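Local atomic coordinates of phospholipase C-beta (PLC-beta) (Sepia officinalis, PDB entry 3QR0), a protein that is a phospholipase C of the beta family, a multidomain protein that combines PH, EF-hand-like and C2 domains with a TIM-barrel core that binds a calcium ion. Residues 331-343 and 356-370. Sequence-based numbering, arbitrary orientation.
Sequences AYYINSSHNTYLT and YRQVLLTGCRCLELD. With CA (calcium ion), chain B.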
ATOM      1  N   ALA A 331      17.547  -2.253  12.412  1.00 22.16           N
ATOM      2  CA  ALA A 331      17.405  -3.446  11.576  1.00 21.76           C
ATOM      3  C   ALA A 331      16.234  -3.414  10.585  1.00 21.01           C
ATOM      4  O   ALA A 331      16.048  -4.363   9.833  1.00 21.01           O
ATOM      5  CB  ALA A 331      17.292  -4.686  12.473  1.00 22.22           C
ATOM      6  N   TYR A 332      15.461  -2.334  10.567  1.00 20.59           N
ATOM      7  CA  TYR A 332      14.217  -2.295   9.804  1.00 20.21           C
ATOM      8  C   TYR A 332      14.188  -1.193   8.763  1.00 19.91           C
ATOM      9  O   TYR A 332      14.782  -0.134   8.947  1.00 20.27           O
ATOM     10  CB  TYR A 332      13.032  -2.105  10.753  1.00 20.04           C
ATOM     11  CG  TYR A 332      12.919  -3.214  11.756  1.00 20.16           C
ATOM     12  CD1 TYR A 332      12.116  -4.321  11.515  1.00 20.20           C
ATOM     13  CD2 TYR A 332      13.641  -3.171  12.939  1.00 21.03           C
ATOM     14  CE1 TYR A 332      12.026  -5.360  12.442  1.00 19.80           C
ATOM     15  CE2 TYR A 332      13.561  -4.199  13.863  1.00 21.54           C
ATOM     16  CZ  TYR A 332      12.758  -5.288  13.609  1.00 20.82           C
ATOM     17  OH  TYR A 332      12.695  -6.296  14.537  1.00 20.62           O
ATOM     18  N   TYR A 333      13.471  -1.447   7.677  1.00 19.58           N
ATOM     19  CA  TYR A 333      13.037  -0.380   6.794  1.00 19.27           C
ATOM     20  C   TYR A 333      11.729   0.135   7.388  1.00 19.28           C
ATOM     21  O   TYR A 333      10.844  -0.657   7.706  1.00 19.24           O
ATOM     22  CB  TYR A 333      12.808  -0.893   5.377  1.00 19.16           C
ATOM     23  CG  TYR A 333      14.042  -1.429   4.695  1.00 19.84           C
ATOM     24  CD1 TYR A 333      15.207  -0.666   4.612  1.00 21.23           C
ATOM     25  CD2 TYR A 333      14.037  -2.689   4.107  1.00 20.40           C
ATOM     26  CE1 TYR A 333      16.344  -1.156   3.974  1.00 21.67           C
ATOM     27  CE2 TYR A 333      15.167  -3.187   3.465  1.00 21.27           C
ATOM     28  CZ  TYR A 333      16.314  -2.418   3.399  1.00 21.55           C
ATOM     29  OH  TYR A 333      17.434  -2.916   2.768  1.00 22.22           O
ATOM     30  N   ILE A 334      11.629   1.448   7.555  1.00 19.25           N
ATOM     31  CA  ILE A 334      10.514   2.082   8.257  1.00 19.40           C
ATOM     32  C   ILE A 334       9.838   3.082   7.310  1.00 19.63           C
ATOM     33  O   ILE A 334      10.482   4.001   6.800  1.00 19.91           O
ATOM     34  CB  ILE A 334      11.003   2.802   9.531  1.00 19.45           C
ATOM     35  CG1 ILE A 334      11.800   1.843  10.426  1.00 19.90           C
ATOM     36  CG2 ILE A 334       9.823   3.399  10.305  1.00 19.29           C
ATOM     37  CD1 ILE A 334      12.331   2.476  11.707  1.00 20.40           C
ATOM     38  N   ASN A 335       8.545   2.881   7.071  1.00 19.60           N
ATOM     39  CA  ASN A 335       7.775   3.670   6.109  1.00 19.62           C
ATOM     40  C   ASN A 335       7.754   5.150   6.523  1.00 19.86           C
ATOM     41  O   ASN A 335       7.310   5.478   7.634  1.00 19.68           O
ATOM     42  CB  ASN A 335       6.364   3.074   6.020  1.00 19.88           C
ATOM     43  CG  ASN A 335       5.543   3.616   4.866  1.00 20.14           C
ATOM     44  OD1 ASN A 335       5.989   4.458   4.089  1.00 21.44           O
ATOM     45  ND2 ASN A 335       4.316   3.127   4.761  1.00 21.43           N
ATOM     46  N   SER A 336       8.245   6.025   5.635  1.00 19.58           N
ATOM     47  CA  SER A 336       8.569   7.411   5.982  1.00 19.78           C
ATOM     48  C   SER A 336       8.084   8.470   4.982  1.00 19.81           C
ATOM     49  O   SER A 336       8.226   8.312   3.764  1.00 18.80           O
ATOM     50  CB  SER A 336      10.081   7.557   6.137  1.00 20.30           C
ATOM     51  OG  SER A 336      10.567   6.707   7.158  1.00 21.27           O
ATOM     52  N   SER A 337       7.558   9.566   5.529  1.00 19.99           N
ATOM     53  CA  SER A 337       7.003  10.674   4.760  1.00 20.58           C
ATOM     54  C   SER A 337       7.842  11.951   4.913  1.00 21.31           C
ATOM     55  O   SER A 337       8.278  12.280   6.014  1.00 21.61           O
ATOM     56  CB  SER A 337       5.574  10.942   5.239  1.00 20.67           C
ATOM     57  OG  SER A 337       5.132  12.227   4.858  1.00 22.05           O
ATOM     58  N   HIS A 338       8.051  12.664   3.806  1.00 21.78           N
ATOM     59  CA  HIS A 338       8.747  13.963   3.792  1.00 22.44           C
ATOM     60  C   HIS A 338       7.759  15.142   3.708  1.00 22.95           C
ATOM     61  O   HIS A 338       6.749  15.045   3.003  1.00 23.00           O
ATOM     62  CB  HIS A 338       9.697  14.038   2.586  1.00 22.62           C
ATOM     63  CG  HIS A 338      10.296  15.398   2.371  1.00 22.80           C
ATOM     64  ND1 HIS A 338       9.985  16.188   1.286  1.00 22.90           N
ATOM     65  CD2 HIS A 338      11.180  16.107   3.110  1.00 23.49           C
ATOM     66  CE1 HIS A 338      10.655  17.325   1.365  1.00 23.09           C
ATOM     67  NE2 HIS A 338      11.387  17.301   2.464  1.00 22.88           N
ATOM     68  N   ASN A 339       8.092  16.259   4.375  1.00 23.47           N
ATOM     69  CA  ASN A 339       7.233  17.473   4.454  1.00 23.28           C
ATOM     70  C   ASN A 339       5.766  17.071   4.377  1.00 22.84           C
ATOM     71  O   ASN A 339       5.033  17.441   3.450  1.00 22.87           O
ATOM     72  CB  ASN A 339       7.580  18.519   3.369  1.00 23.50           C
ATOM     73  CG  ASN A 339       8.827  19.358   3.702  1.00 23.91           C
ATOM     74  OD1 ASN A 339       9.393  19.273   4.796  1.00 21.46           O
ATOM     75  ND2 ASN A 339       9.248  20.184   2.744  1.00 23.77           N
ATOM     76  N   THR A 340       5.369  16.297   5.376  1.00 22.68           N
ATOM     77  CA  THR A 340       4.098  15.584   5.408  1.00 22.35           C
ATOM     78  C   THR A 340       2.896  16.517   5.297  1.00 22.07           C
ATOM     79  O   THR A 340       1.869  16.156   4.714  1.00 22.25           O
ATOM     80  CB  THR A 340       3.995  14.786   6.725  1.00 22.44           C
ATOM     81  OG1 THR A 340       5.200  14.032   6.914  1.00 22.87           O
ATOM     82  CG2 THR A 340       2.786  13.848   6.719  1.00 22.27           C
ATOM     83  N   TYR A 341       3.043  17.714   5.862  1.00 21.62           N
ATOM     84  CA  TYR A 341       2.012  18.754   5.839  1.00 21.34           C
ATOM     85  C   TYR A 341       1.589  19.225   4.439  1.00 21.14           C
ATOM     86  O   TYR A 341       0.490  19.748   4.280  1.00 20.80           O
ATOM     87  CB  TYR A 341       2.451  19.970   6.692  1.00 21.66           C
ATOM     88  CG  TYR A 341       3.766  20.585   6.259  1.00 21.60           C
ATOM     89  CD1 TYR A 341       3.792  21.651   5.363  1.00 21.04           C
ATOM     90  CD2 TYR A 341       4.981  20.103   6.744  1.00 19.72           C
ATOM     91  CE1 TYR A 341       4.987  22.216   4.954  1.00 20.98           C
ATOM     92  CE2 TYR A 341       6.178  20.652   6.336  1.00 20.77           C
ATOM     93  CZ  TYR A 341       6.177  21.716   5.441  1.00 21.02           C
ATOM     94  OH  TYR A 341       7.360  22.272   5.029  1.00 20.54           O
ATOM     95  N   LEU A 342       2.445  19.038   3.432  1.00 20.92           N
ATOM     96  CA  LEU A 342       2.157  19.514   2.075  1.00 20.97           C
ATOM     97  C   LEU A 342       1.308  18.526   1.274  1.00 20.74           C
ATOM     98  O   LEU A 342       1.606  17.327   1.227  1.00 19.83           O
ATOM     99  CB  LEU A 342       3.461  19.808   1.322  1.00 21.50           C
ATOM    100  CG  LEU A 342       4.304  20.944   1.906  1.00 22.29           C
ATOM    101  CD1 LEU A 342       5.639  21.061   1.178  1.00 23.46           C
ATOM    102  CD2 LEU A 342       3.546  22.276   1.877  1.00 22.72           C
ATOM    103  N   THR A 343       0.253  19.030   0.640  1.00 21.18           N
ATOM    104  CA  THR A 343      -0.623  18.183  -0.164  1.00 21.30           C
ATOM    105  C   THR A 343      -0.398  18.338  -1.666  1.00 21.26           C
ATOM    106  O   THR A 343      -1.047  17.651  -2.452  1.00 20.63           O
ATOM    107  CB  THR A 343      -2.098  18.439   0.160  1.00 21.93           C
ATOM    108  OG1 THR A 343      -2.427  19.803  -0.135  1.00 22.51           O
ATOM    109  CG2 THR A 343      -2.364  18.131   1.635  1.00 22.50           C
ATOM    110  N   TYR A 356      -2.007  14.462   7.685  1.00 19.45           N
ATOM    111  CA  TYR A 356      -1.334  13.684   8.735  1.00 19.52           C
ATOM    112  C   TYR A 356      -2.105  12.420   9.094  1.00 19.29           C
ATOM    113  O   TYR A 356      -1.516  11.355   9.255  1.00 19.08           O
ATOM    114  CB  TYR A 356      -1.067  14.526   9.986  1.00 20.03           C
ATOM    115  CG  TYR A 356       0.115  15.448   9.820  1.00 20.15           C
ATOM    116  CD1 TYR A 356       1.408  15.027  10.139  1.00 19.13           C
ATOM    117  CD2 TYR A 356      -0.054  16.734   9.322  1.00 21.00           C
ATOM    118  CE1 TYR A 356       2.498  15.873   9.969  1.00 19.08           C
ATOM    119  CE2 TYR A 356       1.024  17.586   9.155  1.00 21.22           C
ATOM    120  CZ  TYR A 356       2.293  17.155   9.473  1.00 20.56           C
ATOM    121  OH  TYR A 356       3.349  18.017   9.293  1.00 20.89           O
ATOM    122  N   ARG A 357      -3.426  12.536   9.206  1.00 19.68           N
ATOM    123  CA  ARG A 357      -4.261  11.375   9.468  1.00 19.53           C
ATOM    124  C   ARG A 357      -4.132  10.405   8.293  1.00 19.21           C
ATOM    125  O   ARG A 357      -3.910   9.219   8.491  1.00 18.93           O
ATOM    126  CB  ARG A 357      -5.726  11.782   9.672  1.00 19.98           C
ATOM    127  CG  ARG A 357      -5.960  12.724  10.833  1.00 20.22           C
ATOM    128  CD  ARG A 357      -7.442  12.915  11.137  1.00 20.94           C
ATOM    129  NE  ARG A 357      -7.638  13.941  12.160  1.00 20.58           N
ATOM    130  CZ  ARG A 357      -7.810  15.248  11.937  1.00 22.02           C
ATOM    131  NH1 ARG A 357      -7.851  15.751  10.710  1.00 22.68           N
ATOM    132  NH2 ARG A 357      -7.963  16.066  12.968  1.00 22.99           N
ATOM    133  N   GLN A 358      -4.231  10.917   7.065  1.00 19.00           N
ATOM    134  CA  GLN A 358      -4.198  10.044   5.887  1.00 18.73           C
ATOM    135  C   GLN A 358      -2.874   9.305   5.737  1.00 18.43           C
ATOM    136  O   GLN A 358      -2.863   8.122   5.392  1.00 18.47           O
ATOM    137  CB  GLN A 358      -4.519  10.817   4.602  1.00 18.68           C
ATOM    138  CG  GLN A 358      -5.954  11.318   4.525  1.00 19.20           C
ATOM    139  CD  GLN A 358      -6.980  10.211   4.656  1.00 19.18           C
ATOM    140  OE1 GLN A 358      -6.841   9.146   4.052  1.00 19.40           O
ATOM    141  NE2 GLN A 358      -8.026  10.460   5.443  1.00 18.94           N
ATOM    142  N   VAL A 359      -1.764   9.992   5.992  1.00 18.55           N
ATOM    143  CA  VAL A 359      -0.443   9.364   5.884  1.00 18.61           C
ATOM    144  C   VAL A 359      -0.262   8.258   6.930  1.00 18.76           C
ATOM    145  O   VAL A 359       0.239   7.168   6.615  1.00 18.84           O
ATOM    146  CB  VAL A 359       0.689  10.420   5.956  1.00 18.66           C
ATOM    147  CG1 VAL A 359       2.050   9.759   6.123  1.00 19.10           C
ATOM    148  CG2 VAL A 359       0.663  11.285   4.695  1.00 18.81           C
ATOM    149  N   LEU A 360      -0.713   8.516   8.160  1.00 19.27           N
ATOM    150  CA  LEU A 360      -0.640   7.518   9.231  1.00 19.35           C
ATOM    151  C   LEU A 360      -1.529   6.302   8.944  1.00 19.63           C
ATOM    152  O   LEU A 360      -1.216   5.182   9.352  1.00 19.53           O
ATOM    153  CB  LEU A 360      -1.001   8.147  10.582  1.00 20.02           C
ATOM    154  CG  LEU A 360       0.089   9.051  11.175  1.00 19.75           C
ATOM    155  CD1 LEU A 360      -0.470   9.954  12.260  1.00 19.43           C
ATOM    156  CD2 LEU A 360       1.248   8.211  11.713  1.00 18.66           C
ATOM    157  N   LEU A 361      -2.614   6.524   8.210  1.00 19.88           N
ATOM    158  CA  LEU A 361      -3.556   5.459   7.870  1.00 20.57           C
ATOM    159  C   LEU A 361      -3.034   4.487   6.819  1.00 20.67           C
ATOM    160  O   LEU A 361      -3.497   3.343   6.750  1.00 20.79           O
ATOM    161  CB  LEU A 361      -4.891   6.053   7.424  1.00 20.64           C
ATOM    162  CG  LEU A 361      -5.680   6.670   8.579  1.00 20.66           C
ATOM    163  CD1 LEU A 361      -6.795   7.561   8.033  1.00 20.25           C
ATOM    164  CD2 LEU A 361      -6.234   5.592   9.503  1.00 20.63           C
ATOM    165  N   THR A 362      -2.056   4.920   6.023  1.00 20.75           N
ATOM    166  CA  THR A 362      -1.346   4.006   5.120  1.00 20.83           C
ATOM    167  C   THR A 362      -0.382   3.083   5.871  1.00 21.21           C
ATOM    168  O   THR A 362       0.164   2.145   5.288  1.00 21.78           O
ATOM    169  CB  THR A 362      -0.495   4.761   4.090  1.00 20.88           C
ATOM    170  OG1 THR A 362       0.631   5.358   4.745  1.00 20.38           O
ATOM    171  CG2 THR A 362      -1.316   5.838   3.367  1.00 20.43           C
ATOM    172  N   GLY A 363      -0.156   3.367   7.151  1.00 21.04           N
ATOM    173  CA  GLY A 363       0.824   2.643   7.950  1.00 21.00           C
ATOM    174  C   GLY A 363       2.174   3.344   8.022  1.00 20.83           C
ATOM    175  O   GLY A 363       3.085   2.855   8.689  1.00 20.97           O
ATOM    176  N   CYS A 364       2.318   4.479   7.340  1.00 20.24           N
ATOM    177  CA  CYS A 364       3.520   5.306   7.476  1.00 20.58           C
ATOM    178  C   CYS A 364       3.828   5.560   8.954  1.00 20.72           C
ATOM    179  O   CYS A 364       2.913   5.842   9.735  1.00 20.61           O
ATOM    180  CB  CYS A 364       3.337   6.640   6.760  1.00 20.56           C
ATOM    181  SG  CYS A 364       4.843   7.602   6.627  1.00 22.75           S
ATOM    182  N   ARG A 365       5.102   5.447   9.332  1.00 20.69           N
ATOM    183  CA  ARG A 365       5.517   5.568  10.741  1.00 21.60           C
ATOM    184  C   ARG A 365       6.343   6.817  11.053  1.00 22.33           C
ATOM    185  O   ARG A 365       6.471   7.194  12.217  1.00 23.58           O
ATOM    186  CB  ARG A 365       6.318   4.333  11.180  1.00 21.22           C
ATOM    187  CG  ARG A 365       5.568   3.000  11.075  1.00 20.72           C
ATOM    188  CD  ARG A 365       4.446   2.874  12.109  1.00 19.81           C
ATOM    189  NE  ARG A 365       3.213   3.459  11.608  1.00 18.85           N
ATOM    190  CZ  ARG A 365       2.148   3.775  12.336  1.00 19.51           C
ATOM    191  NH1 ARG A 365       2.110   3.565  13.649  1.00 19.71           N
ATOM    192  NH2 ARG A 365       1.100   4.312  11.728  1.00 19.82           N
ATOM    193  N   CYS A 366       6.925   7.444  10.040  1.00 22.65           N
ATOM    194  CA  CYS A 366       7.816   8.575  10.265  1.00 23.17           C
ATOM    195  C   CYS A 366       7.314   9.777   9.482  1.00 22.81           C
ATOM    196  O   CYS A 366       7.152   9.710   8.260  1.00 22.42           O
ATOM    197  CB  CYS A 366       9.251   8.232   9.868  1.00 23.46           C
ATOM    198  SG  CYS A 366      10.465   9.567  10.196  1.00 26.76           S
ATOM    199  N   LEU A 367       7.065  10.863  10.204  1.00 22.55           N
ATOM    200  CA  LEU A 367       6.442  12.060   9.658  1.00 22.92           C
ATOM    201  C   LEU A 367       7.342  13.252   9.886  1.00 23.18           C
ATOM    202  O   LEU A 367       8.231  13.214  10.746  1.00 23.84           O
ATOM    203  CB  LEU A 367       5.107  12.330  10.354  1.00 23.04           C
ATOM    204  CG  LEU A 367       4.183  11.148  10.623  1.00 23.47           C
ATOM    205  CD1 LEU A 367       3.012  11.605  11.490  1.00 23.49           C
ATOM    206  CD2 LEU A 367       3.693  10.524   9.331  1.00 22.66           C
ATOM    207  N   GLU A 368       7.096  14.321   9.136  1.00 22.94           N
ATOM    208  CA  GLU A 368       7.851  15.549   9.296  1.00 23.20           C
ATOM    209  C   GLU A 368       6.943  16.727   9.641  1.00 23.14           C
ATOM    210  O   GLU A 368       5.867  16.889   9.060  1.00 23.19           O
ATOM    211  CB  GLU A 368       8.635  15.847   8.028  1.00 23.47           C
ATOM    212  CG  GLU A 368       9.582  17.036   8.152  1.00 24.68           C
ATOM    213  CD  GLU A 368      10.531  17.144   6.984  1.00 26.18           C
ATOM    214  OE1 GLU A 368      10.396  16.340   6.038  1.00 28.58           O
ATOM    215  OE2 GLU A 368      11.407  18.035   6.997  1.00 26.44           O
ATOM    216  N   LEU A 369       7.395  17.533  10.594  1.00 23.11           N
ATOM    217  CA  LEU A 369       6.700  18.735  11.025  1.00 23.19           C
ATOM    218  C   LEU A 369       7.703  19.886  10.970  1.00 23.36           C
ATOM    219  O   LEU A 369       8.674  19.904  11.736  1.00 23.64           O
ATOM    220  CB  LEU A 369       6.160  18.572  12.454  1.00 23.42           C
ATOM    221  CG  LEU A 369       5.044  17.551  12.750  1.00 23.42           C
ATOM    222  CD1 LEU A 369       5.503  16.097  12.602  1.00 22.68           C
ATOM    223  CD2 LEU A 369       4.489  17.764  14.158  1.00 23.07           C
ATOM    224  N   ASP A 370       7.477  20.820  10.045  1.00 23.08           N
ATOM    225  CA  ASP A 370       8.296  22.028   9.915  1.00 23.15           C
ATOM    226  C   ASP A 370       7.653  23.124  10.746  1.00 23.77           C
ATOM    227  O   ASP A 370       6.642  23.708  10.335  1.00 23.41           O
ATOM    228  CB  ASP A 370       8.370  22.497   8.455  1.00 22.90           C
ATOM    229  CG  ASP A 370       9.235  21.611   7.582  1.00 22.14           C
ATOM    230  OD1 ASP A 370       9.677  20.527   8.019  1.00 21.47           O
ATOM    231  OD2 ASP A 370       9.467  21.993   6.416  1.00 22.83           O
TER
HETATM  232 CA    CA B1000      11.142  20.151   5.963  1.00 22.54          CA
HETATM  233  O   HOH W   1       2.574   0.809   5.839  1.00 33.87           O
HETATM  234  O   HOH W   2      12.566  19.114   4.281  1.00 21.27           O
HETATM  235  O   HOH W   3      11.724  21.705   4.149  1.00 20.83           O
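N339, E368 and D370 meet at the calcium ion: N339 gives OD1 (2.3 Å to the metal), E368 gives OE2, and D370 chelates it with both carboxylate oxygens. The N339 amide and the D370 carboxylate stand nearly perpendicular (89°), each turning oxygen to the ion; two waters and E417 also contribute, and Q346 is a polar partner of the N339 side chain. Extended throughout (chi1 -174°, CG opposite the backbone N), E368 lies alongside N339 N, and its second oxygen, OE1, accepts a nearly straight bond from that N (2.8 Å), met from above the carboxylate plane. R570 forms a salt bridge to this same oxygen, so both ends of the carboxylate are held. Y341 OH donates to D370 OD2 at 2.5 Å, also from above the carboxylate plane, adding a second tie to a ligand oxygen already on the metal. Water 2, bound to the ion, lies 2.8 Å from H338 NE2, while N599 holds ND1 of that ring. These ligands belong to the X half of the TIM barrel: strand 366-370 runs parallel to strand 412-418, which brings in E417, and the calcium sits beside the strand's C-terminal part. Behind the metal, T340 OG1 accepts from E368 N (2.9 Å) and also pairs with S337 OG. T340 CG2 lies over one face of the Y356 ring, a CH-pi contact 4.1 Å from its centroid, and also touches V359 on the same helix. Y356 OH approaches the Y341 ring at its edge and donates to E368 O on an in-plane lone pair. Farther from the ion, a single beta bridge joins S336 and C366: C366 N donates to N335 O, and S337 N to C366 O (2.8 Å). N335 O also takes a second donor, R365 N.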